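Local coordinates for type II secretion system protein C (Vibrio cholerae, PDB 2I4S) that probably helps carry proteins, cholera toxin among them, across the outer membrane as part of the type II secretion system, and is represented here by its periplasmic PDZ domain, at residues A[59-64]-A[88-93]; A[41-46]-A[55-60]; A[20-25]-A[77-82]. All blocks are in the same frame, centred on the assembly; numbering follows the deposited sequence.

Contact 1: residues A[59-64]-A[88-93]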
loop_
_atom_site.group_PDB
_atom_site.type_symbol
_atom_site.label_atom_id
_atom_site.label_comp_id
_atom_site.label_asym_id
_atom_site.label_seq_id
_atom_site.Cartn_x
_atom_site.Cartn_y
_atom_site.Cartn_z
ATOM N N ASP A 59 -5.445 -9.154 1.508
ATOM C CA ASP A 59 -5.954 -7.876 2.033
ATOM C C ASP A 59 -6.479 -7.020 0.876
ATOM O O ASP A 59 -5.903 -7.020 -0.197
ATOM C CB ASP A 59 -4.856 -7.069 2.766
ATOM C CG ASP A 59 -4.535 -7.622 4.131
ATOM O OD1 ASP A 59 -5.295 -8.491 4.654
ATOM O OD2 ASP A 59 -3.507 -7.183 4.688
HETATM N N MSE A 60 -7.562 -6.282 1.096
HETATM C CA MSE A 60 -7.958 -5.288 0.125
HETATM C C MSE A 60 -7.871 -3.878 0.722
HETATM O O MSE A 60 -8.541 -3.572 1.697
HETATM C CB MSE A 60 -9.378 -5.558 -0.348
HETATM C CG MSE A 60 -9.866 -4.541 -1.344
HETATM SE SE MSE A 60 -11.727 -4.920 -1.922
HETATM C CE MSE A 60 -12.706 -4.434 -0.248
ATOM N N ALA A 61 -7.055 -3.015 0.121
ATOM C CA ALA A 61 -6.990 -1.615 0.548
ATOM C C ALA A 61 -8.279 -0.873 0.166
ATOM O O ALA A 61 -8.733 -0.957 -0.980
ATOM C CB ALA A 61 -5.779 -0.931 -0.074
ATOM N N VAL A 62 -8.871 -0.168 1.130
ATOM C CA VAL A 62 -10.043 0.690 0.860
ATOM C C VAL A 62 -9.811 2.207 1.086
ATOM O O VAL A 62 -10.579 3.039 0.579
ATOM C CB VAL A 62 -11.320 0.201 1.611
ATOM C CG1 VAL A 62 -11.636 -1.271 1.260
ATOM C CG2 VAL A 62 -11.173 0.370 3.124
ATOM N N ALA A 63 -8.741 2.552 1.810
ATOM C CA ALA A 63 -8.326 3.942 2.015
ATOM C C ALA A 63 -6.816 3.992 2.058
ATOM O O ALA A 63 -6.190 3.095 2.615
ATOM C CB ALA A 63 -8.895 4.512 3.331
ATOM N N LEU A 64 -6.234 5.044 1.492
ATOM C CA LEU A 64 -4.784 5.198 1.525
ATOM C C LEU A 64 -4.428 6.660 1.681
ATOM O O LEU A 64 -4.791 7.466 0.843
ATOM C CB LEU A 64 -4.146 4.599 0.266
ATOM C CG LEU A 64 -2.616 4.468 0.229
ATOM C CD1 LEU A 64 -2.228 3.555 -0.936
ATOM C CD2 LEU A 64 -1.904 5.814 0.126
HETATM N N MSE A 88 2.883 5.974 4.468
HETATM C CA MSE A 88 1.647 5.426 3.934
HETATM C C MSE A 88 0.823 4.893 5.101
HETATM O O MSE A 88 1.272 4.005 5.837
HETATM C CB MSE A 88 1.946 4.326 2.932
HETATM C CG MSE A 88 0.709 3.816 2.186
HETATM SE SE MSE A 88 1.182 2.308 1.014
HETATM C CE MSE A 88 1.453 0.917 2.407
ATOM N N SER A 89 -0.361 5.468 5.289
ATOM C CA SER A 89 -1.366 4.926 6.176
ATOM C C SER A 89 -2.375 4.170 5.318
ATOM O O SER A 89 -2.999 4.765 4.447
ATOM C CB SER A 89 -2.098 6.053 6.893
ATOM O OG SER A 89 -1.272 6.685 7.849
ATOM N N LEU A 90 -2.558 2.875 5.568
ATOM C CA LEU A 90 -3.525 2.099 4.791
ATOM C C LEU A 90 -4.656 1.525 5.659
ATOM O O LEU A 90 -4.405 1.017 6.752
ATOM C CB LEU A 90 -2.818 0.919 4.144
ATOM C CG LEU A 90 -2.378 0.878 2.691
ATOM C CD1 LEU A 90 -2.059 -0.575 2.353
ATOM C CD2 LEU A 90 -3.453 1.398 1.779
ATOM N N THR A 91 -5.887 1.567 5.157
ATOM C CA THR A 91 -6.967 0.791 5.757
ATOM C C THR A 91 -7.261 -0.347 4.808
ATOM O O THR A 91 -7.484 -0.122 3.610
ATOM C CB THR A 91 -8.246 1.623 5.982
ATOM O OG1 THR A 91 -7.956 2.682 6.902
ATOM C CG2 THR A 91 -9.349 0.740 6.565
ATOM N N VAL A 92 -7.185 -1.573 5.328
ATOM C CA VAL A 92 -7.413 -2.768 4.545
ATOM C C VAL A 92 -8.546 -3.586 5.137
ATOM O O VAL A 92 -8.773 -3.578 6.344
ATOM C CB VAL A 92 -6.137 -3.675 4.413
ATOM C CG1 VAL A 92 -4.995 -2.907 3.722
ATOM C CG2 VAL A 92 -5.715 -4.206 5.776
ATOM N N GLU A 93 -9.270 -4.284 4.275
ATOM C CA GLU A 93 -10.278 -5.245 4.737
ATOM C C GLU A 93 -9.662 -6.622 4.592
ATOM O O GLU A 93 -9.166 -6.977 3.514
ATOM C CB GLU A 93 -11.538 -5.128 3.902
ATOM C CG GLU A 93 -11.929 -3.676 3.673
ATOM C CD GLU A 93 -13.421 -3.452 3.487
ATOM O OE1 GLU A 93 -14.064 -4.265 2.806
ATOM O OE2 GLU A 93 -13.943 -2.454 4.034
#
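Glu93 and Met60 form an antiparallel hydrogen-bonded pair: Glu93 N donates a hydrogen bond to Met60 O (2.8 Å) and Met60 N to Glu93 O (3.0 Å). From this pair the Glu93 side chain rises on the sheet face that also carries Thr91 and Ala63. Its CB stays near Met60 O. CG then presses on Val62 CG1 at 3.4 Å, the two side chains crossing at about a right angle, and CD remains against the same methyl. At the tip the carboxylate oxygens part: OE1 lies 3.3 Å from Met60 CE, while OE2 turns to a hydrogen bond with Gln98 on strand 97-104. Met60, a selenomethionine, runs alongside Glu93; its chain is extended as far as SE and bends only at chi3 (71°), which swings CE over to OE1. Between Ala61 and Ala63 the register slips by one at a classic beta bulge in the antiparallel sheet of this PDZ domain. Val62, with psi near -17°, and Ala63 both face Thr91, whose O takes a bond from Val62 N (2.8 Å) and a weak one from Ala63 N (3.5 Å). Beyond the bulge Thr91 N reaches Ala63 O at 3.0 Å, and Thr91 OG1 is held by Asp100. The opposite, buried face is apolar. There Leu90 CD2 fits between Ala61 CB and Leu64, coming within 3.5 Å of Leu64 CG. Leu64 itself swings CG away from its backbone N (chi1 -170°), and both CG and CD2 meet Met88 CG.

Contact 2: residues A[41-46]-A[55-60]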
loop_
_atom_site.group_PDB
_atom_site.type_symbol
_atom_site.label_atom_id
_atom_site.label_comp_id
_atom_site.label_asym_id
_atom_site.label_seq_id
_atom_site.Cartn_x
_atom_site.Cartn_y
_atom_site.Cartn_z
ATOM N N VAL A 41 -4.125 -6.100 -2.334
ATOM C CA VAL A 41 -2.724 -5.774 -2.113
ATOM C C VAL A 41 -1.906 -7.056 -2.093
ATOM O O VAL A 41 -2.274 -8.016 -1.410
ATOM C CB VAL A 41 -2.558 -5.082 -0.750
ATOM C CG1 VAL A 41 -1.105 -4.823 -0.457
ATOM C CG2 VAL A 41 -3.364 -3.762 -0.732
ATOM N N SER A 42 -0.795 -7.073 -2.826
ATOM C CA SER A 42 0.100 -8.242 -2.839
ATOM C C SER A 42 1.567 -7.805 -2.815
ATOM O O SER A 42 1.883 -6.693 -3.222
ATOM C CB SER A 42 -0.183 -9.125 -4.057
ATOM O OG SER A 42 0.049 -8.404 -5.253
ATOM N N PRO A 43 2.467 -8.683 -2.345
ATOM C CA PRO A 43 3.890 -8.323 -2.292
ATOM C C PRO A 43 4.516 -8.254 -3.675
ATOM O O PRO A 43 4.116 -8.976 -4.576
ATOM C CB PRO A 43 4.528 -9.455 -1.457
ATOM C CG PRO A 43 3.574 -10.582 -1.512
ATOM C CD PRO A 43 2.205 -10.051 -1.851
ATOM N N GLY A 44 5.478 -7.360 -3.834
ATOM C CA GLY A 44 6.189 -7.210 -5.085
ATOM C C GLY A 44 7.600 -7.734 -4.935
ATOM O O GLY A 44 7.806 -8.880 -4.534
ATOM N N LYS A 45 8.578 -6.898 -5.237
ATOM C CA LYS A 45 9.931 -7.387 -5.466
ATOM C C LYS A 45 10.639 -8.100 -4.298
ATOM O O LYS A 45 11.357 -9.096 -4.512
ATOM C CB LYS A 45 10.801 -6.322 -6.143
ATOM C CG LYS A 45 11.486 -5.309 -5.271
ATOM C CD LYS A 45 12.865 -5.085 -5.843
ATOM C CE LYS A 45 13.425 -3.727 -5.522
ATOM N NZ LYS A 45 14.903 -3.777 -5.614
ATOM N N ASP A 46 10.440 -7.616 -3.076
ATOM C CA ASP A 46 10.866 -8.379 -1.908
ATOM C C ASP A 46 9.803 -8.299 -0.812
ATOM O O ASP A 46 9.646 -7.258 -0.190
ATOM C CB ASP A 46 12.210 -7.874 -1.375
ATOM C CG ASP A 46 12.841 -8.844 -0.372
ATOM O OD1 ASP A 46 12.096 -9.421 0.458
ATOM O OD2 ASP A 46 14.082 -9.025 -0.417
ATOM N N LEU A 55 0.793 -6.086 6.326
ATOM C CA LEU A 55 -0.132 -6.531 5.305
ATOM C C LEU A 55 -0.107 -8.041 5.214
ATOM O O LEU A 55 0.918 -8.669 5.501
ATOM C CB LEU A 55 0.219 -5.891 3.959
ATOM C CG LEU A 55 0.012 -4.368 3.950
ATOM C CD1 LEU A 55 0.860 -3.729 2.910
ATOM C CD2 LEU A 55 -1.475 -3.999 3.766
ATOM N N GLN A 56 -1.232 -8.636 4.820
ATOM C CA GLN A 56 -1.276 -10.082 4.567
ATOM C C GLN A 56 -1.832 -10.361 3.201
ATOM O O GLN A 56 -2.540 -9.517 2.639
ATOM C CB GLN A 56 -2.162 -10.777 5.598
ATOM C CG GLN A 56 -1.674 -10.600 7.021
ATOM C CD GLN A 56 -2.569 -11.292 8.008
ATOM O OE1 GLN A 56 -3.447 -12.063 7.629
ATOM N NE2 GLN A 56 -2.365 -11.009 9.279
ATOM N N ASP A 57 -1.551 -11.548 2.671
ATOM C CA ASP A 57 -2.105 -11.954 1.365
ATOM C C ASP A 57 -3.610 -11.994 1.432
ATOM O O ASP A 57 -4.191 -12.492 2.410
ATOM C CB ASP A 57 -1.556 -13.323 0.922
ATOM C CG ASP A 57 -0.046 -13.293 0.733
ATOM O OD1 ASP A 57 0.409 -12.940 -0.371
ATOM O OD2 ASP A 57 0.680 -13.592 1.703
ATOM N N GLY A 58 -4.245 -11.453 0.400
ATOM C CA GLY A 58 -5.708 -11.336 0.383
ATOM C C GLY A 58 -6.271 -10.004 0.900
ATOM O O GLY A 58 -7.461 -9.758 0.757
ATOM N N ASP A 59 -5.445 -9.154 1.508
ATOM C CA ASP A 59 -5.954 -7.876 2.033
ATOM C C ASP A 59 -6.479 -7.020 0.876
ATOM O O ASP A 59 -5.903 -7.020 -0.197
ATOM C CB ASP A 59 -4.856 -7.069 2.766
ATOM C CG ASP A 59 -4.535 -7.622 4.131
ATOM O OD1 ASP A 59 -5.295 -8.491 4.654
ATOM O OD2 ASP A 59 -3.507 -7.183 4.688
HETATM N N MSE A 60 -7.562 -6.282 1.096
HETATM C CA MSE A 60 -7.958 -5.288 0.125
HETATM C C MSE A 60 -7.871 -3.878 0.722
HETATM O O MSE A 60 -8.541 -3.572 1.697
HETATM C CB MSE A 60 -9.378 -5.558 -0.348
HETATM C CG MSE A 60 -9.866 -4.541 -1.344
HETATM SE SE MSE A 60 -11.727 -4.920 -1.922
HETATM C CE MSE A 60 -12.706 -4.434 -0.248
HETATM O O HOH W 1 -2.979 -10.706 -1.872
#
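The type II beta turn from Gln56 to Asp59, which leads from helix 48-53 into strand 60-64, meets Val41 near the end of strand 35-43. Their direct backbone link is a nearly straight bond (172°) from Val41 N to Asp59 O, 2.9 Å long. At the other backbone polar atom of the same Val41, a water donates to Val41 O (2.8 Å) and accepts from Gly58 N (2.7 Å), so the strand end is tied to the turn where no direct bond spans it. The turn is also braced from within. Asp59 N bonds back to Gln56 O, and CG of Asp59 lies beside its own backbone N (chi1 -75°), which brings OD2 within 2.7 Å of Gln56 N, the donor approaching from above the carboxylate plane. The other oxygen, OD1, makes a salt bridge with Arg94, which should favour the charged form of the acid. On the buried side Val41 CG1 meets Leu55 CD1 at 4.0 Å, the side chains crossing at about a right angle, and Phe50 of helix 48-53 packs against both. Toward the surface, Asp57 OD1 sits 3.7 Å from Pro43 CD. Gly58 has a positive phi of 93°, a backbone shape that suits glycine at the third position of a type II turn. The sequence here is Leu-Gln-Asp-Gly-Asp, and a Leu-x-x-Gly-Asp turn leading into a strand recurs in PDZ domains.

Contact 3: residues A[20-25]-A[77-82]; sequences EIFQYV and TLFQSM
The rings of Phe22 and Phe79 form an offset stack, centroids 4.2 Å apart and planes inclined at 25°. They join the short helical turn before strand 25-32 to helix 74-82. In PDZ domains the peptide groove runs between a strand and a helix, here probably 25-32 and 74-82, and the stack bridges toward the helix from the end where strand 25-32 begins. Phe79 offers its CE1 corner to the Phe22 ring, near the rim and 3.5 Å from Phe22 CD2; in return, Phe22 CZ lies over the outer part of a Phe79 face. The other face of Phe22 is taken by its chain neighbour Ile21, whose CG2 stands over the ring centre, so the ring is sandwiched between a methyl and an aromatic. Two more side chains of the helix approach Phe22 obliquely. Leu78 and Phe22 run antiparallel alongside one another, with Leu78 CD2 4.2 Å from Phe22 CE1, and Met82 places CG 4.0 Å from Phe22 CZ. No hydrogen bond joins the two segments. Met82, a selenomethionine, bends at chi2 (59°) and again at chi3, and its SE comes to rest 4.2 Å from Ile21 CG2.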
loop_
_atom_site.group_PDB
_atom_site.type_symbol
_atom_site.label_atom_id
_atom_site.label_comp_id
_atom_site.label_asym_id
_atom_site.label_seq_id
_atom_site.Cartn_x
_atom_site.Cartn_y
_atom_site.Cartn_z
ATOM N N GLU A 20 8.812 4.349 -5.318
ATOM C CA GLU A 20 9.430 3.032 -5.207
ATOM C C GLU A 20 8.572 2.094 -4.362
ATOM O O GLU A 20 8.637 0.885 -4.520
ATOM C CB GLU A 20 10.819 3.144 -4.589
ATOM C CG GLU A 20 11.888 3.653 -5.545
ATOM C CD GLU A 20 13.266 3.623 -4.918
ATOM O OE1 GLU A 20 13.468 2.796 -3.994
ATOM O OE2 GLU A 20 14.131 4.435 -5.332
ATOM N N ILE A 21 7.756 2.659 -3.482
ATOM C CA ILE A 21 6.833 1.857 -2.684
ATOM C C ILE A 21 6.035 0.900 -3.575
ATOM O O ILE A 21 5.750 -0.216 -3.173
ATOM C CB ILE A 21 5.850 2.742 -1.837
ATOM C CG1 ILE A 21 5.027 1.888 -0.869
ATOM C CG2 ILE A 21 4.911 3.531 -2.738
ATOM C CD1 ILE A 21 5.653 1.674 0.477
ATOM N N PHE A 22 5.717 1.331 -4.793
ATOM C CA PHE A 22 4.929 0.503 -5.722
ATOM C C PHE A 22 5.652 -0.722 -6.286
ATOM O O PHE A 22 5.001 -1.631 -6.804
ATOM C CB PHE A 22 4.341 1.343 -6.864
ATOM C CG PHE A 22 3.513 2.503 -6.391
ATOM C CD1 PHE A 22 2.439 2.297 -5.533
ATOM C CD2 PHE A 22 3.803 3.799 -6.809
ATOM C CE1 PHE A 22 1.671 3.369 -5.090
ATOM C CE2 PHE A 22 3.033 4.881 -6.382
ATOM C CZ PHE A 22 1.972 4.664 -5.518
ATOM N N GLN A 23 6.975 -0.759 -6.187
ATOM C CA GLN A 23 7.729 -1.971 -6.550
ATOM C C GLN A 23 7.495 -3.099 -5.525
ATOM O O GLN A 23 7.638 -4.285 -5.859
ATOM C CB GLN A 23 9.241 -1.711 -6.640
ATOM C CG GLN A 23 9.709 -0.487 -7.442
ATOM C CD GLN A 23 11.237 -0.460 -7.617
ATOM O OE1 GLN A 23 11.844 -1.455 -8.034
ATOM N NE2 GLN A 23 11.855 0.673 -7.303
ATOM N N TYR A 24 7.133 -2.714 -4.294
ATOM C CA TYR A 24 7.031 -3.608 -3.122
ATOM C C TYR A 24 5.623 -3.967 -2.702
ATOM O O TYR A 24 5.405 -5.010 -2.061
ATOM C CB TYR A 24 7.692 -2.962 -1.910
ATOM C CG TYR A 24 9.181 -2.825 -2.097
ATOM C CD1 TYR A 24 10.031 -3.913 -1.878
ATOM C CD2 TYR A 24 9.729 -1.628 -2.547
ATOM C CE1 TYR A 24 11.399 -3.801 -2.093
ATOM C CE2 TYR A 24 11.101 -1.504 -2.760
ATOM C CZ TYR A 24 11.915 -2.597 -2.539
ATOM O OH TYR A 24 13.251 -2.445 -2.744
ATOM N N VAL A 25 4.697 -3.056 -2.984
ATOM C CA VAL A 25 3.285 -3.188 -2.629
ATOM C C VAL A 25 2.478 -2.991 -3.914
ATOM O O VAL A 25 2.381 -1.871 -4.450
ATOM C CB VAL A 25 2.848 -2.158 -1.551
ATOM C CG1 VAL A 25 1.340 -2.274 -1.260
ATOM C CG2 VAL A 25 3.657 -2.341 -0.277
ATOM N N THR A 77 -4.784 10.236 -8.886
ATOM C CA THR A 77 -4.375 11.179 -7.828
ATOM C C THR A 77 -3.281 10.579 -6.933
ATOM O O THR A 77 -2.305 11.254 -6.584
ATOM C CB THR A 77 -5.598 11.656 -6.993
ATOM O OG1 THR A 77 -6.528 12.325 -7.848
ATOM C CG2 THR A 77 -5.170 12.610 -5.840
ATOM N N LEU A 78 -3.427 9.300 -6.590
ATOM C CA LEU A 78 -2.476 8.605 -5.713
ATOM C C LEU A 78 -1.049 8.675 -6.238
ATOM O O LEU A 78 -0.130 9.013 -5.513
ATOM C CB LEU A 78 -2.877 7.134 -5.537
ATOM C CG LEU A 78 -1.889 6.234 -4.783
ATOM C CD1 LEU A 78 -1.676 6.670 -3.304
ATOM C CD2 LEU A 78 -2.279 4.753 -4.855
ATOM N N PHE A 79 -0.890 8.350 -7.511
ATOM C CA PHE A 79 0.386 8.353 -8.185
ATOM C C PHE A 79 0.898 9.761 -8.369
ATOM O O PHE A 79 2.068 10.004 -8.175
ATOM C CB PHE A 79 0.275 7.632 -9.545
ATOM C CG PHE A 79 0.295 6.144 -9.416
ATOM C CD1 PHE A 79 1.471 5.442 -9.579
ATOM C CD2 PHE A 79 -0.853 5.454 -9.061
ATOM C CE1 PHE A 79 1.503 4.060 -9.419
ATOM C CE2 PHE A 79 -0.833 4.071 -8.893
ATOM C CZ PHE A 79 0.349 3.376 -9.067
ATOM N N GLN A 80 0.020 10.693 -8.724
ATOM C CA GLN A 80 0.457 12.084 -8.861
ATOM C C GLN A 80 0.993 12.597 -7.520
ATOM O O GLN A 80 1.840 13.449 -7.492
ATOM C CB GLN A 80 -0.681 12.956 -9.410
ATOM C CG GLN A 80 -1.007 12.629 -10.880
ATOM C CD GLN A 80 -2.464 12.899 -11.298
ATOM O OE1 GLN A 80 -3.215 13.587 -10.607
ATOM N NE2 GLN A 80 -2.855 12.349 -12.450
ATOM N N SER A 81 0.514 12.043 -6.407
ATOM C CA SER A 81 0.736 12.668 -5.100
ATOM C C SER A 81 1.779 11.948 -4.256
ATOM O O SER A 81 2.251 12.501 -3.259
ATOM C CB SER A 81 -0.566 12.730 -4.291
ATOM O OG SER A 81 -1.639 13.277 -5.059
HETATM N N MSE A 82 2.120 10.719 -4.643
HETATM C CA MSE A 82 2.928 9.866 -3.773
HETATM C C MSE A 82 4.278 10.470 -3.481
HETATM O O MSE A 82 4.767 10.353 -2.355
HETATM C CB MSE A 82 3.104 8.456 -4.350
HETATM C CG MSE A 82 3.917 7.507 -3.457
HETATM SE SE MSE A 82 3.231 7.166 -1.610
HETATM C CE MSE A 82 4.328 8.392 -0.549
#

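Overall arrangement
Contacts 1 and 2 share Asp59 and Met60, and their centres are about 11 Å apart. Strand 60-64 lies between strands 35-43 and 87-94 in the sheet, and Leu55 of contact 2 packs on the apolar face of contact 1, its CD2 3.7 Å from Val92 CG1. Contact 3 touches both, and lies across the chain's centre from contact 1. Its Leu78 CD1 comes 3.5 Å from Leu64 CD2, centres about 13 Å apart. Its other segment meets 41-46 of contact 2 through a probable hydrogen bond from Lys45 N to Gln23 O (2.8 Å), centres about 14 Å apart. Contact 3 probably lies at one end of the expected peptide groove.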